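Local structure of 52 protein (Murid herpesvirus 4, 2OA5) at residues A62-K67 with L94-S99. The protein is an abundant tegument protein of the virus, a member of the herpesvirus BLRF2 family, and probably has a structural role in the virion. Sequence-based numbering, arbitrary orientation.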
loop_
_atom_site.group_PDB
_atom_site.type_symbol
_atom_site.label_atom_id
_atom_site.label_comp_id
_atom_site.label_asym_id
_atom_site.label_seq_id
_atom_site.Cartn_x
_atom_site.Cartn_y
_atom_site.Cartn_z
ATOM N N ALA B 62 2.338 -14.147 -8.281
ATOM C CA ALA B 62 3.434 -14.747 -9.025
ATOM C C ALA B 62 3.457 -14.271 -10.484
ATOM O O ALA B 62 4.523 -14.105 -11.076
ATOM C CB ALA B 62 3.337 -16.274 -8.960
ATOM N N VAL B 63 2.279 -14.049 -11.063
ATOM C CA VAL B 63 2.206 -13.571 -12.442
ATOM C C VAL B 63 2.704 -12.131 -12.484
ATOM O O VAL B 63 3.497 -11.754 -13.348
ATOM C CB VAL B 63 0.753 -13.624 -12.980
ATOM C CG1 VAL B 63 0.623 -12.757 -14.228
ATOM C CG2 VAL B 63 0.377 -15.051 -13.312
ATOM N N ALA B 64 2.224 -11.320 -11.546
ATOM C CA ALA B 64 2.640 -9.925 -11.480
ATOM C C ALA B 64 4.158 -9.862 -11.267
ATOM O O ALA B 64 4.853 -9.034 -11.848
ATOM C CB ALA B 64 1.923 -9.220 -10.335
HETATM N N MSE B 65 4.666 -10.762 -10.438
HETATM C CA MSE B 65 6.089 -10.784 -10.139
HETATM C C MSE B 65 6.942 -11.056 -11.388
HETATM O O MSE B 65 7.997 -10.436 -11.577
HETATM C CB MSE B 65 6.351 -11.814 -9.036
HETATM C CG MSE B 65 6.941 -11.203 -7.772
HETATM SE SE MSE B 65 8.672 -10.462 -8.130
HETATM C CE MSE B 65 9.358 -10.492 -6.360
ATOM N N ARG B 66 6.466 -11.966 -12.237
ATOM C CA ARG B 66 7.141 -12.324 -13.484
ATOM C C ARG B 66 7.238 -11.081 -14.368
ATOM O O ARG B 66 8.314 -10.698 -14.823
ATOM C CB ARG B 66 6.338 -13.413 -14.210
ATOM C CG ARG B 66 6.588 -13.524 -15.719
ATOM C CD ARG B 66 5.319 -13.985 -16.441
ATOM N NE ARG B 66 4.791 -15.224 -15.872
ATOM C CZ ARG B 66 3.617 -15.760 -16.192
ATOM N NH1 ARG B 66 2.831 -15.172 -17.084
ATOM N NH2 ARG B 66 3.225 -16.891 -15.617
ATOM N N LYS B 67 6.084 -10.458 -14.585
ATOM C CA LYS B 67 5.966 -9.270 -15.418
ATOM C C LYS B 67 6.765 -8.076 -14.904
ATOM O O LYS B 67 7.376 -7.344 -15.680
ATOM C CB LYS B 67 4.485 -8.881 -15.551
ATOM C CG LYS B 67 3.598 -9.981 -16.119
ATOM C CD LYS B 67 2.212 -9.450 -16.476
ATOM C CE LYS B 67 1.404 -10.499 -17.229
ATOM N NZ LYS B 67 0.639 -9.897 -18.358
ATOM N N LEU B 94 5.533 1.178 -12.495
ATOM C CA LEU B 94 5.133 0.205 -13.491
ATOM C C LEU B 94 3.666 -0.075 -13.357
ATOM O O LEU B 94 3.080 0.112 -12.293
ATOM C CB LEU B 94 5.846 -1.129 -13.275
ATOM C CG LEU B 94 7.356 -1.271 -13.121
ATOM C CD1 LEU B 94 7.676 -2.753 -12.967
ATOM C CD2 LEU B 94 8.077 -0.696 -14.327
ATOM N N ARG B 95 3.052 -0.511 -14.446
ATOM C CA ARG B 95 1.672 -0.905 -14.338
ATOM C C ARG B 95 1.653 -2.334 -14.827
ATOM O O ARG B 95 2.294 -2.676 -15.820
ATOM C CB ARG B 95 0.729 -0.044 -15.157
ATOM C CG ARG B 95 -0.699 -0.298 -14.705
ATOM C CD ARG B 95 -1.723 0.302 -15.630
ATOM N NE ARG B 95 -2.005 1.705 -15.355
ATOM C CZ ARG B 95 -2.642 2.150 -14.274
ATOM N NH1 ARG B 95 -3.066 1.301 -13.347
ATOM N NH2 ARG B 95 -2.868 3.447 -14.132
ATOM N N VAL B 96 0.932 -3.172 -14.095
ATOM C CA VAL B 96 0.854 -4.588 -14.404
ATOM C C VAL B 96 -0.570 -5.121 -14.395
ATOM O O VAL B 96 -1.366 -4.816 -13.505
ATOM C CB VAL B 96 1.719 -5.381 -13.390
ATOM C CG1 VAL B 96 1.308 -6.836 -13.347
ATOM C CG2 VAL B 96 3.183 -5.264 -13.772
ATOM N N ASP B 97 -0.888 -5.919 -15.414
ATOM C CA ASP B 97 -2.195 -6.533 -15.540
ATOM C C ASP B 97 -2.012 -8.016 -15.268
ATOM O O ASP B 97 -1.008 -8.603 -15.670
ATOM C CB ASP B 97 -2.752 -6.328 -16.948
ATOM C CG ASP B 97 -3.073 -4.880 -17.247
ATOM O OD1 ASP B 97 -3.854 -4.267 -16.484
ATOM O OD2 ASP B 97 -2.551 -4.353 -18.251
ATOM N N VAL B 98 -2.972 -8.625 -14.586
ATOM C CA VAL B 98 -2.871 -10.037 -14.272
ATOM C C VAL B 98 -4.232 -10.710 -14.219
ATOM O O VAL B 98 -5.213 -10.123 -13.761
ATOM C CB VAL B 98 -2.138 -10.252 -12.926
ATOM C CG1 VAL B 98 -0.681 -9.827 -13.058
ATOM C CG2 VAL B 98 -2.816 -9.447 -11.827
ATOM N N SER B 99 -4.276 -11.943 -14.705
ATOM C CA SER B 99 -5.491 -12.739 -14.735
ATOM C C SER B 99 -5.097 -14.161 -14.389
ATOM O O SER B 99 -3.995 -14.596 -14.719
ATOM C CB SER B 99 -6.105 -12.709 -16.137
ATOM O OG SER B 99 -6.333 -11.381 -16.572
#
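Val96 is the first residue of strand 94-99 to meet helix 62-67, setting its CG1 methyl over Ala64. That methyl lies anti to the backbone N (chi1 160°) and ends 3.8 Å from Ala64 CA and 3.9 Å from Ala64 CB. The small Ala64 probably helps the strand come this near; the two segment axes approach to 8.1 Å. Lys67 passes beside the same methyl with its aliphatic chain, CD at 4.2 Å from Val96 CG1.

At Asp97 the side chain turns from the helix and the backbone does the work. The Lys67 chain, nearly extended as far as CE and bent only at its last torsion, slants across the strand and lays CD and CE against Asp97 O. Lys67 NZ comes to 3.4 Å from Asp97 O, a weak hydrogen bond. The stronger partner of this ammonium is Glu102, with which it forms a salt bridge. The Asp97 carboxylate makes a long, weak ion pair with Arg95 of the second subunit, whereas Arg95 here forms a salt bridge with Asp97 of that subunit. Strand 94-99 forms an antiparallel beta ladder with a strand of that chain, and the sheet continues across the interface. The long helix 46-76 packs over one face of this intersubunit sheet, the helix and strand segments running roughly antiparallel at 143°.

Val98 fits against the helix one turn back from Lys67. With CG1 anti to its carbonyl carbon (chi1 -67°), that methyl lies 3.6 Å from Ala64 N and 3.8 Å from Ala64 CB, and presses tightly on Val63, the CG1 to CG1 distance being 3.4 Å. The Val63 and Val98 side chains lie alongside each other, pointing roughly opposite ways. Val98 also packs against Leu94 of the second subunit.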